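Local coordinates for d-3-phosphoglycerate dehydrogenase oxidoreductase protein (Ralstonia solanacearum, PDB 3GG9) that probably catalyses the NAD-dependent oxidation of D-3-phosphoglycerate, as a member of the D-isomer specific 2-hydroxyacid dehydrogenase family, at residues 79-84 against 89-94; 51-56 against 314-319; 263-266 against 272-275. One frame throughout, in Å; residues are numbered along the deposited sequence. Where two conformers were deposited one is given.

Contact 1: 79-84 against 89-94; sequences GRVSRD and IDLEAC. With SO4 (sulfate ion), chain E.
Leu91, in the first turn of helix 91-97, points its side chain back at the loop 79-84 and sets both methyls against it. CD2 meets Val81, coming within 4.0 Å of Val81 CG1, and the two side chains pass at a slant. CD1 is close to the same valine methyl but also touches Ser82 O and lies 3.9 Å from Arg83 CD, with the leucine and arginine chains at about a right angle, so the leucine packs on the aliphatic part of the arginine. Val81 presents CG1 because that methyl stands anti to its backbone N (chi1 -176°).

Arg83 bends at chi2 and chi3, and this folds the guanidinium back over its own loop. There NH2 donates to Val81 O at 3.2 Å, with the oxygen in the guanidinium plane, while the same nitrogen forms a salt bridge with Glu103. A water bridges the two backbones, donating to Ser82 O (2.8 Å) and to Ile89 O (2.6 Å). On the helix side, Asp90 is the N-cap, its OD1 taking Ala93 N from above the carboxylate plane at 3.2 Å.

At the other end of the loop, the backbone N of Arg80 donates to sulfate O2 at 2.7 Å. Arg224 and Tyr312 also bond this ion, which probably came from the crystallisation liquor.

Val101 of strand 100-102 touches both Val81 and Leu91. Side-chain contact across the two segments is apolar, with one carbonyl oxygen against a methyl; water joins the backbone carbonyls, and the charge of Arg83 is probably balanced largely by Glu103.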
ATOM      1  N   GLY A  79      23.867 -10.191   0.451  1.00 28.17           N
ATOM      2  CA  GLY A  79      23.411 -10.410  -0.910  1.00 28.75           C
ATOM      3  C   GLY A  79      24.549 -10.644  -1.893  1.00 33.44           C
ATOM      4  O   GLY A  79      25.688 -10.893  -1.491  1.00 35.96           O
ATOM      5  N   ARG A  80      24.234 -10.552  -3.186  1.00 35.79           N
ATOM      6  CA  ARG A  80      25.166 -10.901  -4.269  1.00 37.76           C
ATOM      7  C   ARG A  80      26.287  -9.873  -4.503  1.00 36.96           C
ATOM      8  O   ARG A  80      26.128  -8.677  -4.252  1.00 38.84           O
ATOM      9  CB  ARG A  80      24.391 -11.156  -5.577  1.00 40.41           C
ATOM     10  CG  ARG A  80      23.854  -9.889  -6.264  1.00 48.96           C
ATOM     11  CD  ARG A  80      22.670 -10.181  -7.198  1.00 56.17           C
ATOM     12  NE  ARG A  80      23.080 -10.494  -8.571  1.00 79.13           N
ATOM     13  CZ  ARG A  80      23.320  -9.588  -9.522  1.00 85.74           C
ATOM     14  NH1 ARG A  80      23.682  -9.984 -10.737  1.00 82.22           N
ATOM     15  NH2 ARG A  80      23.205  -8.285  -9.266  1.00 85.87           N
ATOM     16  N   VAL A  81      27.423 -10.366  -4.985  1.00 39.10           N
ATOM     17  CA  VAL A  81      28.530  -9.516  -5.416  1.00 44.41           C
ATOM     18  C   VAL A  81      28.556  -9.523  -6.939  1.00 47.67           C
ATOM     19  O   VAL A  81      28.686 -10.587  -7.558  1.00 43.94           O
ATOM     20  CB  VAL A  81      29.903 -10.012  -4.877  1.00 46.29           C
ATOM     21  CG1 VAL A  81      31.016  -9.038  -5.266  1.00 42.97           C
ATOM     22  CG2 VAL A  81      29.867 -10.182  -3.371  1.00 45.43           C
ATOM     23  N   SER A  82      28.416  -8.342  -7.537  1.00 51.12           N
ATOM     24  CA  SER A  82      28.437  -8.220  -8.999  1.00 61.10           C
ATOM     25  C   SER A  82      29.858  -8.309  -9.554  1.00 63.06           C
ATOM     26  O   SER A  82      30.763  -7.601  -9.103  1.00 62.00           O
ATOM     27  CB  SER A  82      27.757  -6.926  -9.458  1.00 62.47           C
ATOM     28  OG  SER A  82      28.497  -5.783  -9.069  1.00 72.32           O
ATOM     29  N   ARG A  83      30.039  -9.192 -10.531  1.00 67.27           N
ATOM     30  CA  ARG A  83      31.339  -9.421 -11.160  1.00 71.60           C
ATOM     31  C   ARG A  83      31.624  -8.431 -12.298  1.00 76.96           C
ATOM     32  O   ARG A  83      32.765  -8.315 -12.756  1.00 78.29           O
ATOM     33  CB  ARG A  83      31.426 -10.863 -11.681  1.00 70.22           C
ATOM     34  CG  ARG A  83      31.166 -11.954 -10.639  1.00 69.60           C
ATOM     35  CD  ARG A  83      32.105 -11.826  -9.438  1.00 77.84           C
ATOM     36  NE  ARG A  83      32.430 -13.118  -8.834  1.00 80.75           N
ATOM     37  CZ  ARG A  83      31.706 -13.718  -7.891  1.00 83.21           C
ATOM     38  NH1 ARG A  83      32.096 -14.893  -7.413  1.00 81.61           N
ATOM     39  NH2 ARG A  83      30.596 -13.151  -7.427  1.00 79.94           N
ATOM     40  N   ASP A  84      30.587  -7.715 -12.735  1.00 80.19           N
ATOM     41  CA  ASP A  84      30.665  -6.877 -13.931  1.00 85.34           C
ATOM     42  C   ASP A  84      31.434  -5.566 -13.721  1.00 85.85           C
ATOM     43  O   ASP A  84      31.758  -5.201 -12.583  1.00 84.43           O
ATOM     44  CB  ASP A  84      29.261  -6.621 -14.513  1.00 88.20           C
ATOM     45  CG  ASP A  84      28.470  -5.570 -13.738  1.00 94.55           C
ATOM     46  OD1 ASP A  84      28.514  -5.561 -12.487  1.00 99.22           O
ATOM     47  OD2 ASP A  84      27.785  -4.756 -14.391  1.00 98.43           O
ATOM     48  N   ILE A  89      31.973  -2.854  -5.535  1.00 40.28           N
ATOM     49  CA  ILE A  89      33.263  -3.281  -4.976  1.00 42.13           C
ATOM     50  C   ILE A  89      34.304  -3.539  -6.080  1.00 41.86           C
ATOM     51  O   ILE A  89      34.082  -4.354  -6.977  1.00 42.38           O
ATOM     52  CB  ILE A  89      33.159  -4.530  -4.044  1.00 45.60           C
ATOM     53  CG1 ILE A  89      32.126  -4.317  -2.932  1.00 40.23           C
ATOM     54  CG2 ILE A  89      34.525  -4.847  -3.404  1.00 38.95           C
ATOM     55  CD1 ILE A  89      31.769  -5.598  -2.208  1.00 43.83           C
ATOM     56  N   ASP A  90      35.434  -2.833  -6.007  1.00 41.37           N
ATOM     57  CA  ASP A  90      36.564  -3.076  -6.920  1.00 39.24           C
ATOM     58  C   ASP A  90      37.267  -4.381  -6.516  1.00 34.35           C
ATOM     59  O   ASP A  90      38.130  -4.390  -5.624  1.00 36.61           O
ATOM     60  CB  ASP A  90      37.524  -1.880  -6.884  1.00 37.49           C
ATOM     61  CG  ASP A  90      38.576  -1.913  -8.001  1.00 44.38           C
ATOM     62  OD1 ASP A  90      38.844  -2.974  -8.603  1.00 50.67           O
ATOM     63  OD2 ASP A  90      39.161  -0.849  -8.262  1.00 39.22           O
ATOM     64  N   LEU A  91      36.870  -5.481  -7.162  1.00 31.66           N
ATOM     65  CA  LEU A  91      37.306  -6.818  -6.774  1.00 36.08           C
ATOM     66  C   LEU A  91      38.784  -7.054  -7.058  1.00 41.60           C
ATOM     67  O   LEU A  91      39.470  -7.735  -6.287  1.00 44.88           O
ATOM     68  CB  LEU A  91      36.462  -7.887  -7.482  1.00 32.24           C
ATOM     69  CG  LEU A  91      34.981  -7.890  -7.101  1.00 38.89           C
ATOM     70  CD1 LEU A  91      34.241  -9.024  -7.800  1.00 38.54           C
ATOM     71  CD2 LEU A  91      34.823  -8.003  -5.588  1.00 44.48           C
ATOM     72  N   GLU A  92      39.261  -6.485  -8.165  1.00 47.35           N
ATOM     73  CA  GLU A  92      40.673  -6.572  -8.552  1.00 50.30           C
ATOM     74  C   GLU A  92      41.567  -5.841  -7.552  1.00 45.88           C
ATOM     75  O   GLU A  92      42.627  -6.356  -7.188  1.00 45.23           O
ATOM     76  CB  GLU A  92      40.888  -6.045  -9.978  1.00 53.65           C
ATOM     77  CG  GLU A  92      40.740  -7.105 -11.080  1.00 63.30           C
ATOM     78  CD  GLU A  92      39.447  -7.905 -10.980  1.00 76.94           C
ATOM     79  OE1 GLU A  92      38.355  -7.292 -10.955  1.00 86.44           O
ATOM     80  OE2 GLU A  92      39.524  -9.150 -10.918  1.00 82.58           O
ATOM     81  N   ALA A  93      41.131  -4.662  -7.101  1.00 39.25           N
ATOM     82  CA  ALA A  93      41.860  -3.931  -6.061  1.00 42.47           C
ATOM     83  C   ALA A  93      41.883  -4.688  -4.733  1.00 43.14           C
ATOM     84  O   ALA A  93      42.896  -4.658  -4.029  1.00 43.66           O
ATOM     85  CB  ALA A  93      41.312  -2.539  -5.876  1.00 39.72           C
ATOM     86  N   CYS A  94      40.774  -5.367  -4.416  1.00 42.03           N
ATOM     87  CA  CYS A  94      40.676  -6.230  -3.232  1.00 41.00           C
ATOM     88  C   CYS A  94      41.651  -7.396  -3.337  1.00 37.85           C
ATOM     89  O   CYS A  94      42.389  -7.674  -2.397  1.00 38.85           O
ATOM     90  CB  CYS A  94      39.244  -6.765  -3.046  1.00 45.08           C
ATOM     91  SG  CYS A  94      38.072  -5.532  -2.431  1.00 41.69           S
TER
HETATM   92  S   SO4 E   1      20.450  -9.270  -3.800  1.00 48.18           S
HETATM   93  O1  SO4 E   1      20.419  -8.491  -2.581  1.00 57.55           O
HETATM   94  O2  SO4 E   1      21.593 -10.164  -3.790  1.00 42.04           O
HETATM   95  O3  SO4 E   1      19.230 -10.062  -3.890  1.00 57.33           O
HETATM   96  O4  SO4 E   1      20.530  -8.339  -4.925  1.00 40.52           O
HETATM   97  O   HOH W   1      31.756  -5.497  -7.478  1.00 55.05           O
HETATM   98  O   HOH W   2      35.936  -7.042 -12.112  1.00 58.96           O

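Contact 2: 51-56 against 314-319; sequences ALVLIR and GIAFQN. Unlike the reference sequence in segment 51-56: Leu52 (reference Ile).
Val53, on strand 51-54, meets Ala316 and Phe317 on helix 306-324, and everything that passes directly between the two segments is apolar. The valine directs both methyls at the helix. CG1 is anti to the backbone N (chi1 180°) and lies 4.4 Å from Ala316 CB, a looser touch between methyls where the helix comes nearest the strand; the CA atoms of Val53 and Ala316 are 7.3 Å apart. Ile320, one turn further along the helix, also packs on the valine.

The aromatic contact is made by one corner of a ring. Phe317 CE1 sits 4.1 Å from Val53 CG2 and 4.2 Å from Val53 CG1, so it faces the fork of the valine. CG2 lies near the ring plane, at the edge, and the two side chains run at about a right angle. This is an edge approach, with the methyl not stacked over the ring face.

Polar bonds run to third parties. Ala316 O accepts from Ser76 OG on the adjoining strand 74-77, a tie between helix and sheet just beside the apolar patch. A backbone hydrogen bond links Val53 to Ala6 of strand 4-7.

All three touching residues are buried, so the strand and a helix from near the C-terminal end of the chain are probably held mainly by dispersion and the exclusion of water, with the Ser76 bond as a polar tie alongside.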
ATOM      1  N   ALA A  51      37.354  -6.685   9.609  1.00 34.22           N
ATOM      2  CA  ALA A  51      36.227  -7.206   8.816  1.00 32.59           C
ATOM      3  C   ALA A  51      35.123  -6.185   8.654  1.00 31.82           C
ATOM      4  O   ALA A  51      34.666  -5.582   9.618  1.00 31.52           O
ATOM      5  CB  ALA A  51      35.679  -8.517   9.395  1.00 33.10           C
ATOM      6  N   LEU A  52      34.688  -6.002   7.416  1.00 27.19           N
ATOM      7  CA  LEU A  52      33.708  -4.980   7.109  1.00 34.03           C
ATOM      8  C   LEU A  52      32.483  -5.682   6.563  1.00 31.88           C
ATOM      9  O   LEU A  52      32.592  -6.473   5.636  1.00 37.62           O
ATOM     10  CB  LEU A  52      34.290  -4.022   6.070  1.00 34.78           C
ATOM     11  CG  LEU A  52      33.801  -2.593   5.909  1.00 40.15           C
ATOM     12  CD1 LEU A  52      33.720  -1.845   7.229  1.00 38.69           C
ATOM     13  CD2 LEU A  52      34.754  -1.904   4.965  1.00 41.97           C
ATOM     14  N   VAL A  53      31.325  -5.411   7.164  1.00 31.62           N
ATOM     15  CA  VAL A  53      30.061  -5.890   6.634  1.00 26.76           C
ATOM     16  C   VAL A  53      29.352  -4.745   5.901  1.00 30.62           C
ATOM     17  O   VAL A  53      29.101  -3.676   6.477  1.00 29.50           O
ATOM     18  CB  VAL A  53      29.145  -6.488   7.720  1.00 26.26           C
ATOM     19  CG1 VAL A  53      27.806  -6.983   7.100  1.00 25.39           C
ATOM     20  CG2 VAL A  53      29.871  -7.635   8.433  1.00 27.15           C
ATOM     21  N   LEU A  54      29.058  -4.986   4.626  1.00 26.74           N
ATOM     22  CA  LEU A  54      28.370  -4.012   3.785  1.00 29.32           C
ATOM     23  C   LEU A  54      26.905  -4.399   3.603  1.00 28.96           C
ATOM     24  O   LEU A  54      26.581  -5.578   3.406  1.00 29.05           O
ATOM     25  CB  LEU A  54      29.048  -3.903   2.414  1.00 28.11           C
ATOM     26  CG  LEU A  54      30.510  -3.437   2.346  1.00 28.99           C
ATOM     27  CD1 LEU A  54      30.983  -3.343   0.900  1.00 28.57           C
ATOM     28  CD2 LEU A  54      30.680  -2.086   3.032  1.00 32.30           C
ATOM     29  N   ILE A  55      26.039  -3.395   3.678  1.00 25.00           N
ATOM     30  CA  ILE A  55      24.607  -3.540   3.435  1.00 25.84           C
ATOM     31  C   ILE A  55      24.323  -3.205   1.982  1.00 26.80           C
ATOM     32  O   ILE A  55      24.304  -2.038   1.589  1.00 23.81           O
ATOM     33  CB  ILE A  55      23.756  -2.671   4.390  1.00 25.07           C
ATOM     34  CG1 ILE A  55      24.157  -2.920   5.849  1.00 24.89           C
ATOM     35  CG2 ILE A  55      22.245  -2.901   4.145  1.00 19.47           C
ATOM     36  CD1 ILE A  55      23.319  -2.169   6.882  1.00 27.99           C
ATOM     37  N   ARG A  56      24.131  -4.261   1.200  1.00 21.46           N
ATOM     38  CA  ARG A  56      23.854  -4.143  -0.223  0.50 27.27           C
ATOM     39  C   ARG A  56      24.813  -3.180  -0.931  1.00 29.38           C
ATOM     40  O   ARG A  56      26.023  -3.295  -0.774  1.00 35.10           O
ATOM     41  CB  ARG A  56      22.367  -3.824  -0.448  0.50 24.42           C
ATOM     42  CG  ARG A  56      21.463  -4.980   0.002  0.50 22.13           C
ATOM     43  CD  ARG A  56      21.852  -6.294  -0.677  0.50 22.17           C
ATOM     44  NE  ARG A  56      21.912  -6.168  -2.136  0.50 32.70           N
ATOM     45  CZ  ARG A  56      22.968  -6.466  -2.895  0.50 27.01           C
ATOM     46  NH1 ARG A  56      22.903  -6.295  -4.207  0.50 28.36           N
ATOM     47  NH2 ARG A  56      24.083  -6.939  -2.355  0.50 28.97           N
ATOM     48  N   GLY A 314      22.412 -12.941   8.630  1.00 21.60           N
ATOM     49  CA  GLY A 314      22.740 -14.298   9.098  1.00 23.14           C
ATOM     50  C   GLY A 314      23.824 -14.905   8.213  1.00 25.62           C
ATOM     51  O   GLY A 314      24.842 -15.392   8.708  1.00 27.05           O
ATOM     52  N   ILE A 315      23.615 -14.836   6.901  1.00 24.73           N
ATOM     53  CA  ILE A 315      24.572 -15.357   5.929  1.00 27.43           C
ATOM     54  C   ILE A 315      25.881 -14.589   5.888  1.00 26.88           C
ATOM     55  O   ILE A 315      26.933 -15.211   5.876  1.00 26.84           O
ATOM     56  CB  ILE A 315      23.939 -15.485   4.508  1.00 33.89           C
ATOM     57  CG1 ILE A 315      22.944 -16.642   4.494  1.00 32.14           C
ATOM     58  CG2 ILE A 315      24.998 -15.715   3.437  1.00 29.20           C
ATOM     59  CD1 ILE A 315      21.978 -16.595   3.330  1.00 41.08           C
ATOM     60  N   ALA A 316      25.839 -13.254   5.861  1.00 27.14           N
ATOM     61  CA  ALA A 316      27.083 -12.473   5.863  1.00 27.14           C
ATOM     62  C   ALA A 316      27.936 -12.710   7.128  1.00 31.03           C
ATOM     63  O   ALA A 316      29.168 -12.776   7.034  1.00 28.11           O
ATOM     64  CB  ALA A 316      26.807 -10.959   5.641  1.00 22.69           C
ATOM     65  N   PHE A 317      27.276 -12.872   8.280  1.00 26.63           N
ATOM     66  CA  PHE A 317      27.944 -13.152   9.559  1.00 25.31           C
ATOM     67  C   PHE A 317      28.507 -14.569   9.607  1.00 28.64           C
ATOM     68  O   PHE A 317      29.655 -14.764  10.003  1.00 22.93           O
ATOM     69  CB  PHE A 317      27.014 -12.950  10.757  1.00 24.44           C
ATOM     70  CG  PHE A 317      26.528 -11.535  10.948  1.00 28.56           C
ATOM     71  CD1 PHE A 317      27.124 -10.462  10.289  1.00 25.34           C
ATOM     72  CD2 PHE A 317      25.460 -11.279  11.803  1.00 23.83           C
ATOM     73  CE1 PHE A 317      26.659  -9.163  10.489  1.00 22.32           C
ATOM     74  CE2 PHE A 317      25.006  -9.978  12.016  1.00 29.29           C
ATOM     75  CZ  PHE A 317      25.605  -8.921  11.353  1.00 25.17           C
ATOM     76  N   GLN A 318      27.699 -15.551   9.208  1.00 26.64           N
ATOM     77  CA  GLN A 318      28.179 -16.935   9.099  1.00 29.45           C
ATOM     78  C   GLN A 318      29.340 -17.052   8.105  1.00 31.34           C
ATOM     79  O   GLN A 318      30.265 -17.835   8.326  1.00 29.11           O
ATOM     80  CB  GLN A 318      27.048 -17.896   8.738  1.00 31.79           C
ATOM     81  CG  GLN A 318      27.347 -19.386   8.973  1.00 30.17           C
ATOM     82  CD  GLN A 318      27.812 -19.693  10.403  1.00 28.88           C
ATOM     83  OE1 GLN A 318      27.162 -19.311  11.377  1.00 34.90           O
ATOM     84  NE2 GLN A 318      28.941 -20.408  10.527  1.00 29.68           N
ATOM     85  N   ASN A 319      29.320 -16.244   7.041  1.00 30.10           N
ATOM     86  CA  ASN A 319      30.426 -16.242   6.078  1.00 30.35           C
ATOM     87  C   ASN A 319      31.766 -15.867   6.727  1.00 30.87           C
ATOM     88  O   ASN A 319      32.795 -16.504   6.461  1.00 29.15           O
ATOM     89  CB  ASN A 319      30.115 -15.357   4.861  1.00 30.54           C
ATOM     90  CG  ASN A 319      29.178 -16.024   3.854  1.00 32.39           C
ATOM     91  OD1 ASN A 319      28.918 -17.229   3.905  1.00 28.36           O
ATOM     92  ND2 ASN A 319      28.683 -15.232   2.912  1.00 26.59           N
TER

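Contact 3: 263-266 against 272-275; sequences TALN and MAAI
Leu265 swings its CG beside its own backbone N, anti to the carbonyl carbon (chi1 -74°), and chi2 at 171° then extends CD1 while CD2 branches to the side; together these two torsions carry the isobutyl group out from helix 260-267 onto strand 272-275. The two methyls at its end have different targets. CD1 meets a side chain, lying 4.1 Å from Ala273 CB. CD2 comes down on the backbone instead, 4.0 Å from Met272 C and equally 4.0 Å from Ala273 N, so it rests against the peptide link between the two residues.

Ala273 is the strand residue whose CB points at the helix, and that single methyl is the only side-chain atom it offers, beside the backbone N that touches CD2. Met272, the residue before it, sends its side chain off the other face of the strand, as alternation along an extended chain requires; it contributes here through main-chain atoms, while its side chain touches Arg125, Leu143 and Ala122. The CA atoms of Leu265 and Met272 are 7.0 Å apart, the nearest such pair between the segments. Contact is purely van der Waals, and the three residues that make it are all buried.

Strand 246-249, helix 260-267 and strand 272-275 form a beta-alpha-beta unit of the Rossmann-type NAD-binding domain. Strand 272-275 runs parallel between 246-249 and 295-297, bonded through its backbone to Phe247 on one side and Ile296 on the other. Leu265 also packs on Leu289 and Asn294, Ala273 touches Cys295, and helix 109-123 covers the opposite face through Ala122 and Leu118.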
ATOM      1  N   THR A 263      11.149  14.764 -16.255  1.00 29.90           N
ATOM      2  CA  THR A 263      10.767  15.339 -17.549  1.00 35.68           C
ATOM      3  C   THR A 263       9.425  14.791 -18.016  1.00 32.43           C
ATOM      4  O   THR A 263       8.529  15.560 -18.325  1.00 30.38           O
ATOM      5  CB  THR A 263      11.871  15.136 -18.624  1.00 37.76           C
ATOM      6  OG1 THR A 263      13.094  15.740 -18.176  1.00 36.42           O
ATOM      7  CG2 THR A 263      11.467  15.755 -19.981  1.00 39.37           C
ATOM      8  N   ALA A 264       9.265  13.467 -18.001  1.00 33.95           N
ATOM      9  CA  ALA A 264       8.020  12.859 -18.450  1.00 31.10           C
ATOM     10  C   ALA A 264       6.826  13.205 -17.548  1.00 29.53           C
ATOM     11  O   ALA A 264       5.728  13.494 -18.052  1.00 29.09           O
ATOM     12  CB  ALA A 264       8.181  11.354 -18.585  1.00 35.03           C
ATOM     13  N   LEU A 265       7.028  13.205 -16.230  1.00 29.36           N
ATOM     14  CA  LEU A 265       5.949  13.588 -15.314  1.00 28.52           C
ATOM     15  C   LEU A 265       5.495  15.018 -15.563  1.00 32.31           C
ATOM     16  O   LEU A 265       4.296  15.295 -15.588  1.00 30.89           O
ATOM     17  CB  LEU A 265       6.338  13.386 -13.847  1.00 30.90           C
ATOM     18  CG  LEU A 265       6.373  11.937 -13.338  1.00 28.70           C
ATOM     19  CD1 LEU A 265       6.979  11.916 -11.951  1.00 31.17           C
ATOM     20  CD2 LEU A 265       4.990  11.274 -13.326  1.00 32.75           C
ATOM     21  N   ASN A 266       6.455  15.906 -15.798  1.00 32.13           N
ATOM     22  CA  ASN A 266       6.144  17.292 -16.150  1.00 40.19           C
ATOM     23  C   ASN A 266       5.429  17.465 -17.495  1.00 38.48           C
ATOM     24  O   ASN A 266       4.781  18.480 -17.712  1.00 44.98           O
ATOM     25  CB  ASN A 266       7.396  18.166 -16.086  1.00 34.53           C
ATOM     26  CG  ASN A 266       7.789  18.516 -14.662  1.00 34.19           C
ATOM     27  OD1 ASN A 266       6.987  18.418 -13.737  1.00 44.84           O
ATOM     28  ND2 ASN A 266       9.037  18.919 -14.482  1.00 36.54           N
ATOM     29  N   MET A 272       1.472   9.298 -13.052  1.00 29.79           N
ATOM     30  CA  MET A 272       1.978   9.102 -11.697  1.00 29.49           C
ATOM     31  C   MET A 272       3.169   8.161 -11.696  1.00 23.16           C
ATOM     32  O   MET A 272       3.316   7.316 -12.587  1.00 26.05           O
ATOM     33  CB  MET A 272       0.858   8.581 -10.774  1.00 27.50           C
ATOM     34  CG  MET A 272       1.225   8.516  -9.250  1.00 34.22           C
ATOM     35  SD  MET A 272      -0.115   8.221  -8.057  1.00 30.30           S
ATOM     36  CE  MET A 272      -1.024   9.754  -8.349  1.00 27.96           C
ATOM     37  N   ALA A 273       4.044   8.351 -10.719  1.00 24.21           N
ATOM     38  CA  ALA A 273       5.115   7.419 -10.472  1.00 25.55           C
ATOM     39  C   ALA A 273       5.215   6.984  -9.004  1.00 25.62           C
ATOM     40  O   ALA A 273       4.792   7.698  -8.094  1.00 26.40           O
ATOM     41  CB  ALA A 273       6.414   7.962 -10.969  1.00 21.93           C
ATOM     42  N   ALA A 274       5.758   5.789  -8.794  1.00 24.25           N
ATOM     43  CA  ALA A 274       6.117   5.343  -7.457  1.00 24.71           C
ATOM     44  C   ALA A 274       7.529   4.764  -7.550  1.00 22.44           C
ATOM     45  O   ALA A 274       7.793   3.875  -8.360  1.00 28.43           O
ATOM     46  CB  ALA A 274       5.102   4.308  -6.922  1.00 20.15           C
ATOM     47  N   ILE A 275       8.459   5.326  -6.785  1.00 22.81           N
ATOM     48  CA  ILE A 275       9.864   4.926  -6.904  1.00 25.05           C
ATOM     49  C   ILE A 275      10.482   4.635  -5.533  1.00 24.47           C
ATOM     50  O   ILE A 275      10.118   5.243  -4.525  1.00 26.96           O
ATOM     51  CB  ILE A 275      10.741   5.933  -7.735  1.00 27.45           C
ATOM     52  CG1 ILE A 275      10.858   7.289  -7.046  1.00 33.28           C
ATOM     53  CG2 ILE A 275      10.249   6.112  -9.211  1.00 22.70           C
ATOM     54  CD1 ILE A 275      12.165   7.477  -6.424  1.00 43.81           C
TER

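After strands 4-7 and 28-31, the chain reaches strand 51-54, the first half of contact 2, whose partner helix arrives only some 260 residues later. Contacts 1 and 3 both fall within that long span, one after the other. Contact 1 closes a short loop between strand 74-77 and helix 91-97; contact 3 joins a helix to the next strand in the seven-stranded sheet. Contacts 1 and 2 belong to the five-stranded sheet region and touch: Arg56 NH2 probably bonds Arg80 O, and Ile89 packs on Leu54. Contact 3 lies on the opposite side of the chain's centre, about 32 Å from contact 1 and 35 Å from contact 2, centre to centre. Helix 306-324 thus brings the chain back to the first sheet.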